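Local coordinates for YrdC-like domain-containing protein (Streptococcus mutans, PDB 3L7V) that is of unknown function but belongs to the YrdC/Sua5 family, may bind double-stranded RNA and may take part in tRNA modification, at residues Ala115-His120 and Ile125-Ile130; Ala105-Thr110 and Ser159-Lys164; Pro111-Phe116 and Val240-Lys245; Pro264-Lys269 and Met278-Gln283. All coordinates share one frame; numbering follows the deposited sequence.

Contact 1. Residues Ala115-His120 and Ile125-Ile130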
loop_
_atom_site.group_PDB
_atom_site.type_symbol
_atom_site.label_atom_id
_atom_site.label_comp_id
_atom_site.label_asym_id
_atom_site.label_seq_id
_atom_site.Cartn_x
_atom_site.Cartn_y
_atom_site.Cartn_z
ATOM N N ALA A 115 -12.679 -2.953 12.890
ATOM C CA ALA A 115 -12.022 -2.953 14.200
ATOM C C ALA A 115 -10.557 -3.428 14.147
ATOM O O ALA A 115 -9.705 -2.913 14.880
ATOM C CB ALA A 115 -12.817 -3.825 15.191
ATOM N N PHE A 116 -10.291 -4.438 13.317
ATOM C CA PHE A 116 -8.920 -4.931 13.056
ATOM C C PHE A 116 -7.989 -3.814 12.550
ATOM O O PHE A 116 -6.904 -3.631 13.089
ATOM C CB PHE A 116 -8.946 -6.116 12.068
ATOM C CG PHE A 116 -7.600 -6.804 11.875
ATOM C CD1 PHE A 116 -7.054 -7.593 12.879
ATOM C CD2 PHE A 116 -6.910 -6.694 10.671
ATOM C CE1 PHE A 116 -5.829 -8.225 12.707
ATOM C CE2 PHE A 116 -5.686 -7.324 10.489
ATOM C CZ PHE A 116 -5.144 -8.093 11.508
ATOM N N TYR A 117 -8.433 -3.065 11.536
ATOM C CA TYR A 117 -7.692 -1.911 11.003
ATOM C C TYR A 117 -7.474 -0.750 11.997
ATOM O O TYR A 117 -6.396 -0.142 12.020
ATOM C CB TYR A 117 -8.431 -1.340 9.794
ATOM C CG TYR A 117 -7.977 -1.791 8.419
ATOM C CD1 TYR A 117 -8.687 -2.759 7.715
ATOM C CD2 TYR A 117 -6.874 -1.199 7.794
ATOM C CE1 TYR A 117 -8.304 -3.142 6.432
ATOM C CE2 TYR A 117 -6.480 -1.575 6.518
ATOM C CZ TYR A 117 -7.193 -2.542 5.842
ATOM O OH TYR A 117 -6.803 -2.919 4.575
ATOM N N GLN A 118 -8.506 -0.423 12.780
ATOM C CA GLN A 118 -8.453 0.681 13.752
ATOM C C GLN A 118 -7.343 0.502 14.780
ATOM O O GLN A 118 -6.669 1.464 15.155
ATOM C CB GLN A 118 -9.798 0.850 14.492
ATOM C CG GLN A 118 -9.856 2.085 15.422
ATOM C CD GLN A 118 -9.825 3.409 14.649
ATOM O OE1 GLN A 118 -10.654 3.636 13.758
ATOM N NE2 GLN A 118 -8.859 4.284 14.979
ATOM N N LYS A 119 -7.165 -0.735 15.238
ATOM C CA LYS A 119 -6.095 -1.053 16.176
ATOM C C LYS A 119 -4.712 -0.889 15.552
ATOM O O LYS A 119 -3.774 -0.437 16.210
ATOM C CB LYS A 119 -6.243 -2.478 16.709
ATOM C CG LYS A 119 -5.595 -2.675 18.068
ATOM N N HIS A 120 -4.572 -1.273 14.289
ATOM C CA HIS A 120 -3.323 -1.003 13.592
ATOM C C HIS A 120 -3.086 0.509 13.407
ATOM O O HIS A 120 -1.974 0.980 13.654
ATOM C CB HIS A 120 -3.229 -1.822 12.302
ATOM C CG HIS A 120 -3.036 -3.285 12.559
ATOM N ND1 HIS A 120 -4.089 -4.153 12.756
ATOM C CD2 HIS A 120 -1.909 -4.022 12.728
ATOM C CE1 HIS A 120 -3.623 -5.362 13.006
ATOM N NE2 HIS A 120 -2.302 -5.312 12.993
ATOM N N ILE A 125 0.976 0.648 13.059
ATOM C CA ILE A 125 1.621 -0.510 12.450
ATOM C C ILE A 125 1.266 -0.624 10.971
ATOM O O ILE A 125 0.090 -0.571 10.605
ATOM C CB ILE A 125 1.236 -1.824 13.117
ATOM C CG1 ILE A 125 1.494 -1.793 14.628
ATOM C CG2 ILE A 125 2.031 -2.950 12.488
ATOM C CD1 ILE A 125 0.773 -2.905 15.379
ATOM N N LEU A 126 2.292 -0.795 10.138
ATOM C CA LEU A 126 2.111 -0.984 8.702
ATOM C C LEU A 126 1.292 -2.251 8.381
ATOM O O LEU A 126 1.634 -3.356 8.820
ATOM C CB LEU A 126 3.482 -0.974 7.987
ATOM C CG LEU A 126 3.725 -1.623 6.605
ATOM C CD1 LEU A 126 2.553 -1.529 5.653
ATOM C CD2 LEU A 126 4.970 -1.046 5.953
ATOM N N LEU A 127 0.225 -2.088 7.600
ATOM C CA LEU A 127 -0.695 -3.199 7.316
ATOM C C LEU A 127 -1.342 -3.085 5.926
ATOM O O LEU A 127 -1.813 -2.009 5.561
ATOM C CB LEU A 127 -1.794 -3.251 8.410
ATOM C CG LEU A 127 -2.963 -4.224 8.253
ATOM C CD1 LEU A 127 -2.540 -5.657 8.630
ATOM C CD2 LEU A 127 -4.136 -3.767 9.114
ATOM N N GLY A 128 -1.382 -4.190 5.173
ATOM C CA GLY A 128 -2.123 -4.263 3.914
ATOM C C GLY A 128 -3.143 -5.416 3.818
ATOM O O GLY A 128 -2.838 -6.554 4.168
ATOM N N CYS A 129 -4.360 -5.131 3.350
ATOM C CA CYS A 129 -5.394 -6.165 3.237
ATOM C C CYS A 129 -6.072 -6.142 1.871
ATOM O O CYS A 129 -6.404 -5.072 1.347
ATOM C CB CYS A 129 -6.476 -6.029 4.332
ATOM S SG CYS A 129 -5.981 -6.253 6.088
ATOM N N ILE A 130 -6.303 -7.329 1.320
ATOM C CA ILE A 130 -6.985 -7.486 0.040
ATOM C C ILE A 130 -8.496 -7.474 0.251
ATOM O O ILE A 130 -9.048 -8.395 0.873
ATOM C CB ILE A 130 -6.567 -8.802 -0.652
ATOM C CG1 ILE A 130 -5.049 -8.841 -0.824
ATOM C CG2 ILE A 130 -7.270 -8.971 -2.012
ATOM C CD1 ILE A 130 -4.574 -10.032 -1.600
#
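Helix 111-123 packs on the strand that follows it through Phe116, Tyr117 and His120, which close around Leu127. The Leu127 methyl CD2 sits over one face of the His120 ring, 3.6 Å from His120 CG, and over one face of Tyr117 as well, 4.0 Å from Tyr117 CD2; both are CH-pi contacts. The other methyl, Leu127 CD1, meets Phe116 CE2 obliquely at 4.0 Å. With chi1 at 173°, Leu127 places CG anti to its backbone N and sends both methyls into this aromatic group. Helix and strand run nearly antiparallel, as a short turn between consecutive elements of an alpha/beta fold allows, and that turn is tied by Ile125 N bonding to His120 O at 3.0 Å. His120 is held in rotation by its ND1-H, which donates to Phe116 O (2.9 Å) in the plane of the imidazole but from above the carbonyl plane. Ile125 CB lies at the edge of the same imidazole. Farther along, Cys129 SG approaches the Tyr117 ring obliquely, a sulfur-aromatic contact, and Tyr117 OH packs tightly at 3.1 Å from Cys129 CB while hydrogen-bonding to Phe161 O.

Contact 2. Residues Ala105-Thr110 and Ser159-Lys164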
loop_
_atom_site.group_PDB
_atom_site.type_symbol
_atom_site.label_atom_id
_atom_site.label_comp_id
_atom_site.label_asym_id
_atom_site.label_seq_id
_atom_site.Cartn_x
_atom_site.Cartn_y
_atom_site.Cartn_z
ATOM N N ALA A 105 -14.758 4.956 2.841
ATOM C CA ALA A 105 -15.450 5.420 1.636
ATOM C C ALA A 105 -15.288 4.498 0.427
ATOM O O ALA A 105 -16.141 4.506 -0.460
ATOM C CB ALA A 105 -15.010 6.855 1.268
ATOM N N LEU A 106 -14.205 3.712 0.392
ATOM C CA LEU A 106 -13.810 2.960 -0.817
ATOM C C LEU A 106 -13.986 1.429 -0.773
ATOM O O LEU A 106 -14.325 0.805 -1.780
ATOM C CB LEU A 106 -12.348 3.276 -1.189
ATOM C CG LEU A 106 -11.935 4.718 -1.515
ATOM C CD1 LEU A 106 -10.509 4.772 -2.091
ATOM C CD2 LEU A 106 -12.917 5.356 -2.474
ATOM N N ALA A 107 -13.734 0.827 0.381
ATOM C CA ALA A 107 -13.704 -0.631 0.497
ATOM C C ALA A 107 -14.879 -1.186 1.292
ATOM O O ALA A 107 -15.342 -0.544 2.222
ATOM C CB ALA A 107 -12.368 -1.082 1.139
ATOM N N GLN A 108 -15.354 -2.374 0.916
ATOM C CA GLN A 108 -16.374 -3.092 1.684
ATOM C C GLN A 108 -15.752 -3.647 2.965
ATOM O O GLN A 108 -14.629 -4.182 2.935
ATOM C CB GLN A 108 -16.941 -4.277 0.885
ATOM C CG GLN A 108 -17.739 -3.927 -0.347
ATOM C CD GLN A 108 -18.231 -5.155 -1.094
ATOM O OE1 GLN A 108 -18.510 -6.196 -0.501
ATOM N NE2 GLN A 108 -18.324 -5.040 -2.406
ATOM N N LEU A 109 -16.492 -3.555 4.069
ATOM C CA LEU A 109 -15.983 -3.919 5.399
ATOM C C LEU A 109 -17.040 -4.656 6.241
ATOM O O LEU A 109 -18.244 -4.496 6.014
ATOM C CB LEU A 109 -15.561 -2.647 6.149
ATOM C CG LEU A 109 -14.132 -2.079 6.128
ATOM C CD1 LEU A 109 -13.283 -2.677 5.050
ATOM C CD2 LEU A 109 -14.140 -0.564 6.022
ATOM N N THR A 110 -16.586 -5.466 7.196
ATOM C CA THR A 110 -17.438 -5.933 8.308
ATOM C C THR A 110 -17.012 -5.246 9.612
ATOM O O THR A 110 -15.957 -4.602 9.659
ATOM C CB THR A 110 -17.348 -7.454 8.523
ATOM O OG1 THR A 110 -16.006 -7.813 8.862
ATOM C CG2 THR A 110 -17.780 -8.211 7.278
ATOM N N SER A 159 -8.571 -4.867 -4.536
ATOM C CA SER A 159 -7.265 -4.192 -4.414
ATOM C C SER A 159 -6.648 -4.442 -3.039
ATOM O O SER A 159 -7.338 -4.920 -2.122
ATOM C CB SER A 159 -7.380 -2.675 -4.623
ATOM O OG SER A 159 -7.917 -2.327 -5.890
ATOM N N CYS A 160 -5.355 -4.122 -2.902
ATOM C CA CYS A 160 -4.685 -4.108 -1.599
ATOM C C CYS A 160 -4.684 -2.687 -1.015
ATOM O O CYS A 160 -4.054 -1.791 -1.581
ATOM C CB CYS A 160 -3.237 -4.622 -1.707
ATOM S SG CYS A 160 -2.334 -4.679 -0.099
ATOM N N PHE A 161 -5.377 -2.492 0.110
ATOM C CA PHE A 161 -5.456 -1.183 0.779
ATOM C C PHE A 161 -4.474 -1.115 1.969
ATOM O O PHE A 161 -4.543 -1.943 2.876
ATOM C CB PHE A 161 -6.897 -0.908 1.275
ATOM C CG PHE A 161 -7.908 -0.683 0.167
ATOM C CD1 PHE A 161 -8.221 0.601 -0.263
ATOM C CD2 PHE A 161 -8.552 -1.756 -0.430
ATOM C CE1 PHE A 161 -9.143 0.806 -1.268
ATOM C CE2 PHE A 161 -9.473 -1.558 -1.445
ATOM C CZ PHE A 161 -9.771 -0.273 -1.864
ATOM N N VAL A 162 -3.588 -0.121 1.983
ATOM C CA VAL A 162 -2.487 -0.061 2.962
ATOM C C VAL A 162 -2.551 1.189 3.829
ATOM O O VAL A 162 -2.833 2.261 3.311
ATOM C CB VAL A 162 -1.117 -0.021 2.236
ATOM C CG1 VAL A 162 0.011 -0.138 3.227
ATOM C CG2 VAL A 162 -1.027 -1.119 1.204
ATOM N N ILE A 163 -2.261 1.052 5.129
ATOM C CA ILE A 163 -2.153 2.186 6.068
ATOM C C ILE A 163 -0.801 2.207 6.793
ATOM O O ILE A 163 -0.120 1.193 6.851
ATOM C CB ILE A 163 -3.233 2.130 7.210
ATOM C CG1 ILE A 163 -3.207 0.757 7.910
ATOM C CG2 ILE A 163 -4.619 2.491 6.697
ATOM C CD1 ILE A 163 -4.008 0.676 9.202
ATOM N N LYS A 164 -0.443 3.362 7.365
ATOM C CA LYS A 164 0.753 3.535 8.215
ATOM C C LYS A 164 2.048 2.999 7.602
ATOM O O LYS A 164 2.858 2.371 8.279
ATOM C CB LYS A 164 0.547 2.939 9.626
ATOM C CG LYS A 164 -0.556 3.610 10.458
ATOM C CD LYS A 164 -0.280 5.107 10.689
ATOM C CE LYS A 164 -1.475 5.813 11.345
ATOM N NZ LYS A 164 -1.153 7.248 11.645
#
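Ala107 lays its methyl over one face of the Phe161 ring, with CB 4.1 Å from the ring centroid and only 18° off the normal, a CH-pi contact displaced toward the rim. In this alpha/beta fold the ring rises from strand 158-163 of the mixed sheet, and the methyl belongs to the first residue to leave helical geometry at the end of helix 100-106. The nearest ring carbon is Phe161 CE2, 3.9 Å from Ala107 CB, so the methyl sits nearer that side of the ring. Phe161 reaches this position with CG anti to its carbonyl carbon (chi1 -69°), which lifts the ring off the strand toward the chain leaving the helix. The two backbones stay well apart, 8.3 Å between the CA atoms of Ala107 and Phe161, and the ring spans most of that gap. The contact is small and wholly apolar, and its three touching residues are buried. The indole of Trp133 also meets Phe161, the two planes turned about 55° apart, and Leu131 of the adjoining strand 127-132 touches Ala107. On the helix side, the last helical residue adds an oblique touch: Leu106 CB lies 4.0 Å from Phe161 CE1.

Contact 3. Residues Pro111-Phe116 and Val240-Lys245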
loop_
_atom_site.group_PDB
_atom_site.type_symbol
_atom_site.label_atom_id
_atom_site.label_comp_id
_atom_site.label_asym_id
_atom_site.label_seq_id
_atom_site.Cartn_x
_atom_site.Cartn_y
_atom_site.Cartn_z
ATOM N N PRO A 111 -17.819 -5.372 10.683
ATOM C CA PRO A 111 -17.383 -4.698 11.914
ATOM C C PRO A 111 -16.075 -5.257 12.493
ATOM O O PRO A 111 -15.291 -4.475 13.023
ATOM C CB PRO A 111 -18.571 -4.901 12.871
ATOM C CG PRO A 111 -19.761 -5.083 11.959
ATOM C CD PRO A 111 -19.208 -5.861 10.783
ATOM N N GLU A 112 -15.843 -6.566 12.407
ATOM C CA GLU A 112 -14.549 -7.145 12.803
ATOM C C GLU A 112 -13.362 -6.580 11.979
ATOM O O GLU A 112 -12.330 -6.208 12.533
ATOM C CB GLU A 112 -14.576 -8.674 12.691
ATOM C CG GLU A 112 -15.359 -9.386 13.793
ATOM C CD GLU A 112 -15.698 -10.851 13.470
ATOM O OE1 GLU A 112 -15.936 -11.190 12.284
ATOM O OE2 GLU A 112 -15.738 -11.663 14.420
ATOM N N ILE A 113 -13.508 -6.527 10.658
ATOM C CA ILE A 113 -12.417 -6.052 9.804
ATOM C C ILE A 113 -12.126 -4.584 10.089
ATOM O O ILE A 113 -10.954 -4.196 10.231
ATOM C CB ILE A 113 -12.702 -6.270 8.296
ATOM C CG1 ILE A 113 -12.719 -7.768 7.973
ATOM C CG2 ILE A 113 -11.638 -5.579 7.448
ATOM C CD1 ILE A 113 -13.425 -8.139 6.698
ATOM N N ASP A 114 -13.188 -3.776 10.178
ATOM C CA ASP A 114 -13.065 -2.364 10.548
ATOM C C ASP A 114 -12.290 -2.190 11.866
ATOM O O ASP A 114 -11.366 -1.383 11.941
ATOM C CB ASP A 114 -14.448 -1.699 10.645
ATOM C CG ASP A 114 -14.372 -0.173 10.936
ATOM O OD1 ASP A 114 -13.443 0.281 11.639
ATOM O OD2 ASP A 114 -15.258 0.580 10.470
ATOM N N ALA A 115 -12.679 -2.953 12.890
ATOM C CA ALA A 115 -12.022 -2.953 14.200
ATOM C C ALA A 115 -10.557 -3.428 14.147
ATOM O O ALA A 115 -9.705 -2.913 14.880
ATOM C CB ALA A 115 -12.817 -3.825 15.191
ATOM N N PHE A 116 -10.291 -4.438 13.317
ATOM C CA PHE A 116 -8.920 -4.931 13.056
ATOM C C PHE A 116 -7.989 -3.814 12.550
ATOM O O PHE A 116 -6.904 -3.631 13.089
ATOM C CB PHE A 116 -8.946 -6.116 12.068
ATOM C CG PHE A 116 -7.600 -6.804 11.875
ATOM C CD1 PHE A 116 -7.054 -7.593 12.879
ATOM C CD2 PHE A 116 -6.910 -6.694 10.671
ATOM C CE1 PHE A 116 -5.829 -8.225 12.707
ATOM C CE2 PHE A 116 -5.686 -7.324 10.489
ATOM C CZ PHE A 116 -5.144 -8.093 11.508
ATOM N N VAL A 240 -2.555 -9.479 4.242
ATOM C CA VAL A 240 -3.621 -10.392 4.716
ATOM C C VAL A 240 -4.811 -10.419 3.755
ATOM O O VAL A 240 -5.394 -9.375 3.465
ATOM C CB VAL A 240 -4.148 -9.995 6.127
ATOM C CG1 VAL A 240 -5.275 -10.929 6.575
ATOM C CG2 VAL A 240 -3.037 -10.023 7.148
ATOM N N SER A 241 -5.174 -11.599 3.252
ATOM C CA SER A 241 -6.351 -11.713 2.388
ATOM C C SER A 241 -7.658 -11.774 3.193
ATOM O O SER A 241 -7.812 -12.618 4.078
ATOM C CB SER A 241 -6.249 -12.951 1.496
ATOM O OG SER A 241 -7.375 -13.014 0.632
HETATM N N MSE A 242 -8.597 -10.890 2.857
HETATM C CA MSE A 242 -9.879 -10.774 3.549
HETATM C C MSE A 242 -11.061 -11.122 2.626
HETATM O O MSE A 242 -12.192 -10.657 2.822
HETATM C CB MSE A 242 -10.040 -9.351 4.120
HETATM C CG MSE A 242 -9.057 -9.009 5.282
HETATM SE SE MSE A 242 -9.457 -10.058 6.904
HETATM C CE MSE A 242 -8.286 -9.121 8.179
ATOM N N VAL A 243 -10.802 -11.991 1.658
ATOM C CA VAL A 243 -11.720 -12.249 0.562
ATOM C C VAL A 243 -11.662 -13.752 0.301
ATOM O O VAL A 243 -10.651 -14.373 0.596
ATOM C CB VAL A 243 -11.223 -11.446 -0.705
ATOM C CG1 VAL A 243 -10.516 -12.353 -1.719
ATOM C CG2 VAL A 243 -12.328 -10.656 -1.347
ATOM N N ASP A 244 -12.723 -14.366 -0.228
ATOM C CA ASP A 244 -12.594 -15.771 -0.632
ATOM C C ASP A 244 -12.026 -15.890 -2.057
ATOM O O ASP A 244 -11.620 -14.893 -2.657
ATOM C CB ASP A 244 -13.910 -16.538 -0.490
ATOM C CG ASP A 244 -14.978 -16.040 -1.437
ATOM O OD1 ASP A 244 -16.158 -16.026 -1.032
ATOM O OD2 ASP A 244 -14.645 -15.644 -2.576
ATOM N N LYS A 245 -12.002 -17.104 -2.600
ATOM C CA LYS A 245 -11.306 -17.341 -3.863
ATOM C C LYS A 245 -11.966 -16.659 -5.063
ATOM O O LYS A 245 -11.333 -16.481 -6.105
ATOM C CB LYS A 245 -11.104 -18.842 -4.120
ATOM C CG LYS A 245 -12.385 -19.635 -4.319
#
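The backbones of helix 111-123 and of the chain leaving strand 239-241 remain apart, with Ile113 CA and Met242 CA 8.2 Å from each other, so side chains alone bridge the gap. In this alpha/beta fold the first turns of the helix pack on the residue just past strand 239-241, and the bridge is built by that residue, Met242, present as selenomethionine. Its CG is anti to the carbonyl carbon, and a bend at chi2 (-68°) folds the chain so that selenium and terminal methyl serve different partners. The selenium passes Ile113, the two side chains sliding by each other in opposite directions, with Met242 SE 4.1 Å from Ile113 CG1. Ile113 and Phe116 lie three residues apart in the helix, hence on the same side of it, and Met242 reaches both. Where it stands, Met242 also rests on Cys129 and Leu131 of strand 127-132, and its backbone is hydrogen-bonded to Ile130, so the residue remains anchored beside the sheet just past the end of its own strand. All three touching side chains are buried and the contact is entirely apolar. The terminal methyl, Met242 CE, lies oblique to the Phe116 ring, 3.7 Å from Phe116 CD2 and 3.9 Å from Phe116 CE2.

Contact 4. Residues Pro264-Lys269 and Met278-Gln283. With SO4 (sulfate ion), chain G; SO4 (sulfate ion), chain B.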
loop_
_atom_site.group_PDB
_atom_site.type_symbol
_atom_site.label_atom_id
_atom_site.label_comp_id
_atom_site.label_asym_id
_atom_site.label_seq_id
_atom_site.Cartn_x
_atom_site.Cartn_y
_atom_site.Cartn_z
ATOM N N PRO A 264 -9.857 -15.106 7.365
ATOM C CA PRO A 264 -8.669 -14.308 7.004
ATOM C C PRO A 264 -7.454 -15.197 6.722
ATOM O O PRO A 264 -7.330 -16.218 7.396
ATOM C CB PRO A 264 -8.392 -13.483 8.264
ATOM C CG PRO A 264 -9.713 -13.458 9.024
ATOM C CD PRO A 264 -10.452 -14.707 8.656
ATOM N N VAL A 265 -6.578 -14.820 5.778
ATOM C CA VAL A 265 -5.366 -15.609 5.487
ATOM C C VAL A 265 -4.087 -14.760 5.339
ATOM O O VAL A 265 -4.016 -13.888 4.478
ATOM C CB VAL A 265 -5.524 -16.426 4.187
ATOM C CG1 VAL A 265 -4.227 -17.202 3.878
ATOM C CG2 VAL A 265 -6.744 -17.367 4.253
ATOM N N VAL A 266 -3.066 -15.022 6.152
ATOM C CA VAL A 266 -1.802 -14.313 5.984
ATOM C C VAL A 266 -1.057 -14.885 4.767
ATOM O O VAL A 266 -0.678 -16.052 4.776
ATOM C CB VAL A 266 -0.918 -14.392 7.260
ATOM C CG1 VAL A 266 0.479 -13.759 7.022
ATOM C CG2 VAL A 266 -1.626 -13.751 8.459
ATOM N N ILE A 267 -0.857 -14.069 3.723
ATOM C CA ILE A 267 -0.206 -14.546 2.491
ATOM C C ILE A 267 1.247 -14.063 2.259
ATOM O O ILE A 267 1.964 -14.606 1.408
ATOM C CB ILE A 267 -1.104 -14.351 1.207
ATOM C CG1 ILE A 267 -1.600 -12.910 1.057
ATOM C CG2 ILE A 267 -2.314 -15.290 1.235
ATOM C CD1 ILE A 267 -0.587 -11.985 0.510
ATOM N N ARG A 268 1.694 -13.071 3.025
ATOM C CA ARG A 268 3.089 -12.632 2.930
ATOM C C ARG A 268 3.613 -12.203 4.292
ATOM O O ARG A 268 2.982 -11.414 4.986
ATOM C CB ARG A 268 3.243 -11.488 1.909
ATOM C CG ARG A 268 4.670 -11.197 1.449
ATOM C CD ARG A 268 4.720 -10.120 0.328
ATOM N NE ARG A 268 4.519 -8.757 0.826
ATOM C CZ ARG A 268 4.543 -7.658 0.068
ATOM N NH1 ARG A 268 4.767 -7.743 -1.237
ATOM N NH2 ARG A 268 4.341 -6.465 0.613
ATOM N N LYS A 269 4.778 -12.733 4.652
ATOM C CA LYS A 269 5.476 -12.426 5.905
ATOM C C LYS A 269 6.179 -11.057 5.804
ATOM O O LYS A 269 6.564 -10.640 4.717
ATOM C CB LYS A 269 6.488 -13.561 6.173
ATOM C CG LYS A 269 7.098 -13.630 7.550
ATOM C CD LYS A 269 7.975 -14.877 7.680
ATOM C CE LYS A 269 8.685 -14.925 9.035
ATOM N NZ LYS A 269 9.393 -16.220 9.281
HETATM N N MSE A 278 -0.767 -11.658 16.870
HETATM C CA MSE A 278 -1.371 -11.416 18.174
HETATM C C MSE A 278 -2.710 -10.672 18.043
HETATM O O MSE A 278 -3.664 -10.993 18.744
HETATM C CB MSE A 278 -0.393 -10.659 19.091
HETATM C CG MSE A 278 -0.806 -10.589 20.563
HETATM SE SE MSE A 278 -0.797 -12.333 21.513
HETATM C CE MSE A 278 -2.699 -12.754 21.526
ATOM N N HIS A 279 -2.791 -9.698 17.134
ATOM C CA HIS A 279 -4.045 -8.971 16.919
ATOM C C HIS A 279 -5.057 -9.827 16.167
ATOM O O HIS A 279 -6.259 -9.707 16.388
ATOM C CB HIS A 279 -3.822 -7.665 16.145
ATOM C CG HIS A 279 -3.137 -6.594 16.936
ATOM N ND1 HIS A 279 -2.180 -5.763 16.390
ATOM C CD2 HIS A 279 -3.267 -6.217 18.229
ATOM C CE1 HIS A 279 -1.754 -4.919 17.313
ATOM N NE2 HIS A 279 -2.398 -5.173 18.437
ATOM N N LEU A 280 -4.585 -10.681 15.264
ATOM C CA LEU A 280 -5.515 -11.570 14.582
ATOM C C LEU A 280 -6.199 -12.474 15.612
ATOM O O LEU A 280 -7.400 -12.663 15.556
ATOM C CB LEU A 280 -4.836 -12.415 13.503
ATOM C CG LEU A 280 -4.574 -11.694 12.173
ATOM C CD1 LEU A 280 -3.409 -12.337 11.402
ATOM C CD2 LEU A 280 -5.845 -11.634 11.307
ATOM N N SER A 281 -5.432 -13.015 16.553
ATOM C CA SER A 281 -5.978 -13.994 17.483
ATOM C C SER A 281 -6.885 -13.366 18.546
ATOM O O SER A 281 -7.737 -14.048 19.116
ATOM C CB SER A 281 -4.866 -14.864 18.097
ATOM O OG SER A 281 -4.090 -14.163 19.052
ATOM N N ASP A 282 -6.723 -12.062 18.785
ATOM C CA ASP A 282 -7.645 -11.321 19.652
ATOM C C ASP A 282 -8.984 -11.015 18.984
ATOM O O ASP A 282 -9.988 -10.871 19.666
ATOM C CB ASP A 282 -7.014 -10.017 20.153
ATOM C CG ASP A 282 -5.947 -10.254 21.218
ATOM O OD1 ASP A 282 -6.007 -11.286 21.924
ATOM O OD2 ASP A 282 -5.045 -9.401 21.353
ATOM N N GLN A 283 -9.005 -10.938 17.655
ATOM C CA GLN A 283 -10.184 -10.468 16.928
ATOM C C GLN A 283 -10.968 -11.578 16.178
ATOM O O GLN A 283 -12.159 -11.437 15.896
ATOM C CB GLN A 283 -9.759 -9.329 15.976
ATOM C CG GLN A 283 -10.877 -8.628 15.219
ATOM C CD GLN A 283 -11.708 -7.701 16.103
ATOM O OE1 GLN A 283 -11.527 -6.487 16.082
ATOM N NE2 GLN A 283 -12.625 -8.276 16.879
HETATM S S SO4 G . 7.060 -14.568 1.611
HETATM O O1 SO4 G . 5.720 -14.232 2.083
HETATM O O2 SO4 G . 7.228 -16.015 1.655
HETATM O O3 SO4 G . 7.232 -14.102 0.238
HETATM O O4 SO4 G . 8.052 -13.929 2.473
HETATM S S SO4 B . 4.762 -4.528 -4.005
HETATM O O1 SO4 B . 3.398 -4.733 -4.499
HETATM O O2 SO4 B . 5.300 -5.784 -3.495
HETATM O O3 SO4 B . 5.612 -4.065 -5.105
HETATM O O4 SO4 B . 4.750 -3.565 -2.904
#
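Leu280 alone makes the helix's side of this contact, touching Val266 and Pro264, while the far end of the same short strand is bulged and holds two sulfate ions. Strand 265-268 and helix 273-283 are the first two elements of a beta-alpha-beta unit completed by strand 288-289, and the leucine packs the helix against the start of the strand. Its two methyls divide the work: Leu280 CD1 meets Val266 CG2 at 3.7 Å, the side chains crossing at a slant, and Leu280 CD2 reaches Pro264 CB more loosely at 4.4 Å. With CG1 anti to the backbone N (chi1 174°), Val266 has its CG2 anti to the carbonyl carbon, and CG2 is the methyl that meets Leu280. Ile267 and Arg268 both face Met239 of the neighbouring strand, a classic beta bulge. Just beyond it, Lys269 N donates to O1 of the chain G sulfate at 3.1 Å, and the aliphatic Arg268 CG lies 3.3 Å from that same oxygen. The sulfates probably came from the crystallisation liquor. Arg268 NH2 is held by Gly237 O, and Arg268 NH1 donates at the guanidinium edge to O2 of the chain B sulfate, 3.0 Å away.

In the fold
All four contacts reach one mixed sheet, whose strands 158-163, 127-132, 239-241 and 265-268, adjacent in that order, serve contacts 2, 1, 3 and 4 respectively. Contact 1 is central: its centre lies about 9 Å from those of contacts 2 and 3 and about 10 Å from that of contact 4, whereas contacts 2 and 4 are about 16 Å apart between centres and do not touch. Helix 111-123 serves contacts 1 and 3 and is in turn touched by helix 273-283 of contact 4. Along the chain, contact 1 falls between the two segments of contact 2, contacts 2 and 3 interleave, and contact 4 comes last. Sequence-distant strands and successive helices are thereby brought together, linked through contact 1.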